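Local coordinates for ABC sugar transporter, periplasmic sugar binding protein (Legionella pneumophila subsp. pneumophila, PDB 3ROT) that probably binds carbohydrate in the periplasm as the solute-binding component of an ABC sugar transporter, at residues D93-D98 with L105-S110; Y182-P187 with F215-Q220; H11-P16 with I38-G43. All blocks are in the same frame, centred on the assembly; numbering follows the deposited sequence.

Overall arrangement
From the N terminus, contact 3 closes first: residues 11-16 follow strand 5-9, the chain runs through helix 16-32 and strand 35-39, and residues 38-43 return beside them. Contact 1 closes a much shorter, helix-free loop between strands 89-92 and 107-109 of the same six-stranded parallel sheet. The chain then enters the five-stranded sheet of the other lobe, where contact 2 joins the end of helix 172-185 to the loop before strand 220-224. The three loops follow in series, and none nests in or crosses another. Contacts 1 and 3 meet through D93 and H11, while contact 2 lies apart, its centre about 36 Å from that of contact 1.

Contact 1: residues D93-D98 with L105-S110; sequences DTRPKD and LVFLGS
In the loop that joins two neighbouring parallel strands of the six-stranded sheet, R95 lays its aliphatic stem across one face of the F107 ring. R95 CG stands almost straight above the middle of the ring, 3.8 Å from the F107 centroid, a CH-pi contact. R95 CG sits between the backbone N and the carbonyl carbon (chi1 64°), and the extended run from there to NE carries the chain across the face and past the far rim, where R95 NE is 3.6 Å from F107 CD2. On the near rim R95 CB meets F107 CD1 at 3.5 Å. The guanidinium itself is nearly parallel to the ring, the planes 16° apart, but lies beyond its CD2 rim. On the opposite face the backbone N of G109 lies off centre. The backbone of residues 93-94 meets the ring edge, with T94 N 3.6 Å from F107 CE1.

Strands 89-92 and 107-109 lie side by side in this Rossmann-like lobe of a periplasmic binding protein, and their pairing carries on into the loop: D93 N donates to L108 O at 3.0 Å with an N-H...O angle of 154°. One residue further along, a water bridges the two segments, giving a proton to D93 O and accepting one from S110 N, each at 2.8 Å.

The CB of D93 leaves the backbone away from strand 107-109. T94 OG1 donates to D93 OD2 at 2.8 Å from above the carboxylate plane, and the same oxygen bonds a glycerol, probably from the crystallisation liquor. D93 OD1 and Y17 OH form a weak hydrogen bond.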
loop_
_atom_site.group_PDB
_atom_site.type_symbol
_atom_site.label_atom_id
_atom_site.label_comp_id
_atom_site.label_asym_id
_atom_site.label_seq_id
_atom_site.Cartn_x
_atom_site.Cartn_y
_atom_site.Cartn_z
ATOM N N ASP A 93 8.556 -5.966 -17.501
ATOM C CA ASP A 93 8.977 -6.039 -16.105
ATOM C C ASP A 93 9.728 -7.308 -15.733
ATOM O O ASP A 93 10.840 -7.243 -15.238
ATOM C CB ASP A 93 7.764 -5.866 -15.187
ATOM C CG ASP A 93 8.123 -5.976 -13.715
ATOM O OD1 ASP A 93 8.745 -5.035 -13.173
ATOM O OD2 ASP A 93 7.780 -7.009 -13.110
ATOM N N THR A 94 9.115 -8.461 -15.965
ATOM C CA THR A 94 9.746 -9.734 -15.636
ATOM C C THR A 94 9.547 -10.694 -16.789
ATOM O O THR A 94 8.464 -10.750 -17.381
ATOM C CB THR A 94 9.121 -10.391 -14.380
ATOM O OG1 THR A 94 9.093 -9.451 -13.302
ATOM C CG2 THR A 94 9.938 -11.621 -13.961
ATOM N N ARG A 95 10.590 -11.455 -17.097
ATOM C CA ARG A 95 10.512 -12.419 -18.184
ATOM C C ARG A 95 11.012 -13.790 -17.751
ATOM O O ARG A 95 11.802 -13.904 -16.816
ATOM C CB ARG A 95 11.337 -11.945 -19.375
ATOM C CG ARG A 95 12.822 -11.855 -19.101
ATOM C CD ARG A 95 13.578 -11.838 -20.403
ATOM N NE ARG A 95 14.887 -11.210 -20.293
ATOM C CZ ARG A 95 15.637 -10.880 -21.345
ATOM N NH1 ARG A 95 15.198 -11.127 -22.576
ATOM N NH2 ARG A 95 16.817 -10.291 -21.174
ATOM N N PRO A 96 10.556 -14.851 -18.437
ATOM C CA PRO A 96 10.953 -16.229 -18.136
ATOM C C PRO A 96 12.359 -16.520 -18.659
ATOM O O PRO A 96 12.882 -15.788 -19.494
ATOM C CB PRO A 96 9.890 -17.047 -18.859
ATOM C CG PRO A 96 9.679 -16.243 -20.108
ATOM C CD PRO A 96 9.614 -14.814 -19.570
ATOM N N LYS A 97 12.966 -17.598 -18.182
ATOM C CA LYS A 97 14.310 -17.944 -18.637
ATOM C C LYS A 97 14.313 -18.592 -20.031
ATOM O O LYS A 97 15.228 -18.376 -20.823
ATOM C CB LYS A 97 14.990 -18.886 -17.633
ATOM C CG LYS A 97 14.386 -20.281 -17.579
ATOM C CD LYS A 97 15.296 -21.274 -16.855
ATOM C CE LYS A 97 15.415 -20.963 -15.363
ATOM N NZ LYS A 97 16.284 -21.944 -14.634
ATOM N N ASP A 98 13.280 -19.367 -20.338
ATOM C CA ASP A 98 13.221 -20.057 -21.622
ATOM C C ASP A 98 11.982 -19.728 -22.442
ATOM O O ASP A 98 10.889 -20.214 -22.154
ATOM C CB ASP A 98 13.308 -21.563 -21.373
ATOM C CG ASP A 98 13.089 -22.385 -22.626
ATOM O OD1 ASP A 98 13.374 -21.895 -23.742
ATOM O OD2 ASP A 98 12.647 -23.540 -22.485
ATOM N N LEU A 105 7.115 -12.210 -27.809
ATOM C CA LEU A 105 7.916 -11.561 -28.837
ATOM C C LEU A 105 9.186 -10.903 -28.315
ATOM O O LEU A 105 10.300 -11.333 -28.640
ATOM C CB LEU A 105 7.062 -10.543 -29.592
ATOM C CG LEU A 105 5.905 -11.134 -30.407
ATOM C CD1 LEU A 105 5.050 -10.004 -30.942
ATOM C CD2 LEU A 105 6.437 -11.990 -31.559
ATOM N N VAL A 106 9.017 -9.869 -27.500
ATOM C CA VAL A 106 10.154 -9.142 -26.945
ATOM C C VAL A 106 9.919 -8.796 -25.483
ATOM O O VAL A 106 8.812 -8.955 -24.967
ATOM C CB VAL A 106 10.410 -7.844 -27.727
ATOM C CG1 VAL A 106 10.808 -8.184 -29.165
ATOM C CG2 VAL A 106 9.152 -6.980 -27.715
ATOM N N PHE A 107 10.971 -8.318 -24.831
ATOM C CA PHE A 107 10.915 -7.957 -23.422
ATOM C C PHE A 107 11.349 -6.515 -23.185
ATOM O O PHE A 107 12.419 -6.096 -23.633
ATOM C CB PHE A 107 11.826 -8.893 -22.619
ATOM C CG PHE A 107 11.998 -8.492 -21.178
ATOM C CD1 PHE A 107 10.932 -8.559 -20.290
ATOM C CD2 PHE A 107 13.237 -8.077 -20.707
ATOM C CE1 PHE A 107 11.098 -8.223 -18.951
ATOM C CE2 PHE A 107 13.417 -7.733 -19.366
ATOM C CZ PHE A 107 12.340 -7.808 -18.487
ATOM N N LEU A 108 10.506 -5.772 -22.480
ATOM C CA LEU A 108 10.791 -4.394 -22.105
ATOM C C LEU A 108 10.889 -4.381 -20.585
ATOM O O LEU A 108 9.933 -4.710 -19.894
ATOM C CB LEU A 108 9.676 -3.444 -22.526
ATOM C CG LEU A 108 9.552 -3.114 -24.012
ATOM C CD1 LEU A 108 8.544 -4.041 -24.652
ATOM C CD2 LEU A 108 9.110 -1.659 -24.168
ATOM N N GLY A 109 12.049 -4.003 -20.078
ATOM C CA GLY A 109 12.256 -3.956 -18.642
ATOM C C GLY A 109 13.745 -3.904 -18.428
ATOM O O GLY A 109 14.501 -3.636 -19.365
ATOM N N SER A 110 14.188 -4.153 -17.206
ATOM C CA SER A 110 15.618 -4.137 -16.964
ATOM C C SER A 110 16.152 -5.555 -16.847
ATOM O O SER A 110 15.387 -6.516 -16.756
ATOM C CB SER A 110 15.940 -3.324 -15.702
ATOM O OG SER A 110 15.146 -3.725 -14.606
HETATM O O HOH W 1 12.411 -4.957 -15.182
#

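Contact 2: residues Y182-P187 with F215-Q220; sequences YFKIHP and FNYQPQ
F183, in the last turn of helix 172-185, pushes its ring between F215, Y217 and P219 of the loop before strand 220-224. This is the tight part of the contact. F215 turns the CE1-CZ edge of its ring toward one face of F183, an edge-to-face pair with centroids 5.0 Å apart and planes at 60°. Its CG is anti to the backbone N (chi1 -162°), which swings the ring back toward the helix. Y217 meets F183 at an oblique tilt: F183 CD2 sits 3.3 Å from Y217 CG, over the tyrosine face near its rim. F183 CB also lies over that face, 3.8 Å from the Y217 centroid; the tyrosine thus covers CB and the CD2 side of F183. At the far end of the F183 ring, P219 CB touches F183 CZ at 4.0 Å.

Toward solvent the packing thins. The exposed P187 brings its CB only to within 4.3 Å of Y217 CE1, and the stem of K184 passes the phenolic end, with K184 CG 4.3 Å from Y217 OH.

Beyond the two segments, F183 also touches L134 of strand 132-137, and F215 touches L203 and M206 of helix 197-208. A small aromatic cluster thus joins a helix end to the loop leading into a strand, in the layered alpha/beta build of a periplasmic binding protein lobe.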
loop_
_atom_site.group_PDB
_atom_site.type_symbol
_atom_site.label_atom_id
_atom_site.label_comp_id
_atom_site.label_asym_id
_atom_site.label_seq_id
_atom_site.Cartn_x
_atom_site.Cartn_y
_atom_site.Cartn_z
ATOM N N TYR A 182 15.823 -10.245 13.255
ATOM C CA TYR A 182 17.141 -10.472 12.681
ATOM C C TYR A 182 18.197 -9.558 13.294
ATOM O O TYR A 182 19.301 -10.001 13.613
ATOM C CB TYR A 182 17.111 -10.264 11.166
ATOM C CG TYR A 182 18.377 -10.728 10.480
ATOM C CD1 TYR A 182 18.518 -12.050 10.056
ATOM C CD2 TYR A 182 19.452 -9.860 10.298
ATOM C CE1 TYR A 182 19.697 -12.496 9.468
ATOM C CE2 TYR A 182 20.637 -10.297 9.714
ATOM C CZ TYR A 182 20.753 -11.616 9.302
ATOM O OH TYR A 182 21.927 -12.056 8.731
ATOM N N PHE A 183 17.874 -8.277 13.449
ATOM C CA PHE A 183 18.835 -7.354 14.034
ATOM C C PHE A 183 19.136 -7.668 15.502
ATOM O O PHE A 183 20.237 -7.389 15.989
ATOM C CB PHE A 183 18.357 -5.908 13.881
ATOM C CG PHE A 183 18.761 -5.285 12.573
ATOM C CD1 PHE A 183 18.215 -5.731 11.372
ATOM C CD2 PHE A 183 19.727 -4.290 12.537
ATOM C CE1 PHE A 183 18.631 -5.194 10.152
ATOM C CE2 PHE A 183 20.150 -3.748 11.333
ATOM C CZ PHE A 183 19.599 -4.202 10.134
ATOM N N LYS A 184 18.164 -8.252 16.198
ATOM C CA LYS A 184 18.350 -8.615 17.599
ATOM C C LYS A 184 19.406 -9.709 17.659
ATOM O O LYS A 184 20.143 -9.822 18.635
ATOM C CB LYS A 184 17.041 -9.129 18.207
ATOM C CG LYS A 184 15.912 -8.106 18.219
ATOM C CD LYS A 184 14.562 -8.768 18.488
ATOM C CE LYS A 184 13.402 -7.844 18.118
ATOM N NZ LYS A 184 12.076 -8.542 18.161
ATOM N N ILE A 185 19.479 -10.506 16.597
ATOM C CA ILE A 185 20.443 -11.592 16.524
ATOM C C ILE A 185 21.748 -11.150 15.865
ATOM O O ILE A 185 22.826 -11.623 16.237
ATOM C CB ILE A 185 19.856 -12.791 15.753
ATOM C CG1 ILE A 185 18.584 -13.276 16.454
ATOM C CG2 ILE A 185 20.870 -13.921 15.690
ATOM C CD1 ILE A 185 17.866 -14.399 15.735
ATOM N N HIS A 186 21.653 -10.251 14.889
ATOM C CA HIS A 186 22.842 -9.749 14.202
ATOM C C HIS A 186 22.860 -8.228 14.189
ATOM O O HIS A 186 22.662 -7.602 13.146
ATOM C CB HIS A 186 22.904 -10.276 12.763
ATOM C CG HIS A 186 22.939 -11.769 12.669
ATOM N ND1 HIS A 186 21.799 -12.544 12.669
ATOM C CD2 HIS A 186 23.981 -12.633 12.618
ATOM C CE1 HIS A 186 22.136 -13.821 12.622
ATOM N NE2 HIS A 186 23.454 -13.902 12.591
ATOM N N PRO A 187 23.108 -7.611 15.354
ATOM C CA PRO A 187 23.149 -6.151 15.471
ATOM C C PRO A 187 24.187 -5.469 14.592
ATOM O O PRO A 187 24.024 -4.303 14.244
ATOM C CB PRO A 187 23.401 -5.926 16.964
ATOM C CG PRO A 187 24.140 -7.158 17.378
ATOM C CD PRO A 187 23.390 -8.246 16.653
ATOM N N PHE A 215 14.097 0.421 16.883
ATOM C CA PHE A 215 14.963 0.101 15.766
ATOM C C PHE A 215 15.905 1.283 15.572
ATOM O O PHE A 215 15.742 2.070 14.642
ATOM C CB PHE A 215 14.128 -0.115 14.505
ATOM C CG PHE A 215 14.853 -0.851 13.421
ATOM C CD1 PHE A 215 15.005 -2.230 13.486
ATOM C CD2 PHE A 215 15.400 -0.165 12.342
ATOM C CE1 PHE A 215 15.692 -2.920 12.490
ATOM C CE2 PHE A 215 16.089 -0.844 11.344
ATOM C CZ PHE A 215 16.234 -2.228 11.421
ATOM N N ASN A 216 16.885 1.404 16.460
ATOM C CA ASN A 216 17.847 2.501 16.403
ATOM C C ASN A 216 19.168 2.115 15.735
ATOM O O ASN A 216 20.161 2.842 15.819
ATOM C CB ASN A 216 18.107 3.024 17.821
ATOM C CG ASN A 216 16.874 3.672 18.439
ATOM O OD1 ASN A 216 16.358 4.674 17.933
ATOM N ND2 ASN A 216 16.396 3.100 19.530
ATOM N N TYR A 217 19.166 0.976 15.051
ATOM C CA TYR A 217 20.360 0.474 14.374
ATOM C C TYR A 217 20.914 1.398 13.289
ATOM O O TYR A 217 22.122 1.438 13.052
ATOM C CB TYR A 217 20.049 -0.893 13.779
ATOM C CG TYR A 217 19.563 -1.872 14.816
ATOM C CD1 TYR A 217 20.457 -2.489 15.691
ATOM C CD2 TYR A 217 18.204 -2.158 14.950
ATOM C CE1 TYR A 217 20.013 -3.365 16.668
ATOM C CE2 TYR A 217 17.748 -3.033 15.930
ATOM C CZ TYR A 217 18.659 -3.633 16.786
ATOM O OH TYR A 217 18.226 -4.507 17.759
ATOM N N GLN A 218 20.032 2.135 12.625
ATOM C CA GLN A 218 20.453 3.046 11.570
ATOM C C GLN A 218 21.298 2.386 10.469
ATOM O O GLN A 218 22.406 2.826 10.176
ATOM C CB GLN A 218 21.229 4.217 12.180
ATOM C CG GLN A 218 20.394 5.087 13.098
ATOM C CD GLN A 218 21.174 6.255 13.655
ATOM O OE1 GLN A 218 22.081 6.081 14.468
ATOM N NE2 GLN A 218 20.830 7.459 13.210
ATOM N N PRO A 219 20.773 1.330 9.828
ATOM C CA PRO A 219 21.538 0.668 8.766
ATOM C C PRO A 219 21.496 1.479 7.469
ATOM O O PRO A 219 20.651 2.363 7.304
ATOM C CB PRO A 219 20.816 -0.657 8.618
ATOM C CG PRO A 219 19.384 -0.222 8.768
ATOM C CD PRO A 219 19.448 0.703 9.979
ATOM N N GLN A 220 22.419 1.180 6.562
ATOM C CA GLN A 220 22.469 1.851 5.272
ATOM C C GLN A 220 21.534 1.052 4.397
ATOM O O GLN A 220 21.656 -0.169 4.319
ATOM C CB GLN A 220 23.894 1.829 4.724
ATOM C CG GLN A 220 24.841 2.536 5.648
ATOM C CD GLN A 220 24.360 3.932 5.972
ATOM O OE1 GLN A 220 24.428 4.829 5.135
ATOM N NE2 GLN A 220 23.854 4.121 7.185
#

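Contact 3: residues H11-P16 with I38-G43; sequences HGSQDP and ILAPPG
S13 and A40 face each other where the loops after strands 5-9 and 35-39 meet, their touching parts 60° apart. Taking S13 outward, its CB packs on A40 CB at 3.7 Å and comes 3.9 Å from P41 O. With chi1 at 61°, S13 OG is flanked by the residue's own N and C and comes 3.0 Å from P41 O. That hydroxyl has a single proton and more than one acceptor near it, so a bond to P41 is possible without being settled. D171 of the second subunit also comes to S13 OG, in a weak hydrogen bond, which places this spot at the subunit interface.

Before S13 in the chain, the carbonyl oxygen of G12 lies against the A40 methyl, with G12 O 3.6 Å from A40 CB. Further back, the P41 ring leans on the backbone of H11, P41 CD being 3.8 Å from H11 C. After S13, Q14 CG, anti to its own carbonyl carbon, lies 3.2 Å from G43 O.

H11 CB leaves the backbone away from residues 38-43, and the ring is held elsewhere: ND1 bonds T68 OG1, NE2 bonds a glycerol probably from the crystallisation liquor, and W18 meets the ring edge-to-face. D15 N-caps helix 16-32 through its bond to Y17 N. Paired loops of this kind, at the C-terminal ends of adjacent parallel strands and leading into helices, belong to the Rossmann-like lobes of periplasmic binding proteins, where such loops line the ligand cleft; the glycerol on H11 is consistent with that place.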
loop_
_atom_site.group_PDB
_atom_site.type_symbol
_atom_site.label_atom_id
_atom_site.label_comp_id
_atom_site.label_asym_id
_atom_site.label_seq_id
_atom_site.Cartn_x
_atom_site.Cartn_y
_atom_site.Cartn_z
ATOM N N HIS A 11 1.050 -9.006 -12.274
ATOM C CA HIS A 11 0.824 -9.863 -11.118
ATOM C C HIS A 11 0.568 -9.065 -9.842
ATOM O O HIS A 11 0.392 -9.637 -8.773
ATOM C CB HIS A 11 2.032 -10.789 -10.910
ATOM C CG HIS A 11 3.341 -10.065 -10.859
ATOM N ND1 HIS A 11 4.086 -9.789 -11.988
ATOM C CD2 HIS A 11 4.016 -9.519 -9.818
ATOM C CE1 HIS A 11 5.163 -9.106 -11.644
ATOM N NE2 HIS A 11 5.145 -8.927 -10.334
ATOM N N GLY A 12 0.556 -7.742 -9.954
ATOM C CA GLY A 12 0.318 -6.905 -8.792
ATOM C C GLY A 12 -0.177 -5.530 -9.196
ATOM O O GLY A 12 -0.036 -5.129 -10.354
ATOM N N SER A 13 -0.738 -4.792 -8.242
ATOM C CA SER A 13 -1.265 -3.475 -8.547
ATOM C C SER A 13 -1.223 -2.486 -7.387
ATOM O O SER A 13 -1.636 -1.342 -7.543
ATOM C CB SER A 13 -2.709 -3.618 -9.034
ATOM O OG SER A 13 -3.512 -4.207 -8.024
ATOM N N GLN A 14 -0.721 -2.912 -6.234
ATOM C CA GLN A 14 -0.672 -2.020 -5.075
ATOM C C GLN A 14 0.601 -1.175 -5.007
ATOM O O GLN A 14 0.559 -0.001 -4.639
ATOM C CB GLN A 14 -0.830 -2.825 -3.777
ATOM C CG GLN A 14 -2.108 -3.667 -3.694
ATOM C CD GLN A 14 -3.346 -2.948 -4.226
ATOM O OE1 GLN A 14 -3.626 -2.977 -5.427
ATOM N NE2 GLN A 14 -4.089 -2.294 -3.332
ATOM N N ASP A 15 1.731 -1.781 -5.347
ATOM C CA ASP A 15 3.011 -1.081 -5.338
ATOM C C ASP A 15 2.880 0.175 -6.213
ATOM O O ASP A 15 2.411 0.090 -7.345
ATOM C CB ASP A 15 4.087 -2.002 -5.925
ATOM C CG ASP A 15 5.499 -1.506 -5.667
ATOM O OD1 ASP A 15 5.712 -0.276 -5.627
ATOM O OD2 ASP A 15 6.405 -2.359 -5.528
ATOM N N PRO A 16 3.273 1.354 -5.693
ATOM C CA PRO A 16 3.199 2.613 -6.451
ATOM C C PRO A 16 3.915 2.478 -7.799
ATOM O O PRO A 16 3.686 3.259 -8.727
ATOM C CB PRO A 16 3.897 3.604 -5.529
ATOM C CG PRO A 16 3.513 3.114 -4.187
ATOM C CD PRO A 16 3.688 1.611 -4.303
ATOM N N ILE A 38 -6.526 -2.785 -18.314
ATOM C CA ILE A 38 -5.466 -3.224 -17.416
ATOM C C ILE A 38 -6.034 -4.246 -16.440
ATOM O O ILE A 38 -7.026 -3.984 -15.758
ATOM C CB ILE A 38 -4.871 -2.023 -16.627
ATOM C CG1 ILE A 38 -4.279 -1.005 -17.610
ATOM C CG2 ILE A 38 -3.796 -2.506 -15.645
ATOM C CD1 ILE A 38 -3.607 0.161 -16.952
ATOM N N LEU A 39 -5.401 -5.414 -16.389
ATOM C CA LEU A 39 -5.822 -6.501 -15.510
ATOM C C LEU A 39 -4.709 -6.841 -14.527
ATOM O O LEU A 39 -3.584 -7.149 -14.929
ATOM C CB LEU A 39 -6.175 -7.744 -16.335
ATOM C CG LEU A 39 -7.304 -7.587 -17.364
ATOM C CD1 LEU A 39 -7.492 -8.903 -18.108
ATOM C CD2 LEU A 39 -8.598 -7.176 -16.658
ATOM N N ALA A 40 -5.028 -6.784 -13.240
ATOM C CA ALA A 40 -4.056 -7.081 -12.194
ATOM C C ALA A 40 -4.782 -7.484 -10.910
ATOM O O ALA A 40 -5.759 -6.841 -10.516
ATOM C CB ALA A 40 -3.176 -5.852 -11.939
ATOM N N PRO A 41 -4.314 -8.556 -10.242
ATOM C CA PRO A 41 -4.925 -9.041 -8.998
ATOM C C PRO A 41 -5.004 -7.936 -7.950
ATOM O O PRO A 41 -4.108 -7.102 -7.853
ATOM C CB PRO A 41 -3.995 -10.173 -8.576
ATOM C CG PRO A 41 -3.470 -10.674 -9.882
ATOM C CD PRO A 41 -3.158 -9.392 -10.606
ATOM N N PRO A 42 -6.076 -7.928 -7.146
ATOM C CA PRO A 42 -6.286 -6.923 -6.097
ATOM C C PRO A 42 -5.162 -6.853 -5.063
ATOM O O PRO A 42 -4.978 -5.824 -4.412
ATOM C CB PRO A 42 -7.611 -7.350 -5.470
ATOM C CG PRO A 42 -8.309 -8.075 -6.589
ATOM C CD PRO A 42 -7.196 -8.883 -7.185
ATOM N N GLY A 43 -4.421 -7.946 -4.911
ATOM C CA GLY A 43 -3.336 -7.974 -3.944
ATOM C C GLY A 43 -2.015 -7.453 -4.477
ATOM O O GLY A 43 -1.970 -6.486 -5.248
#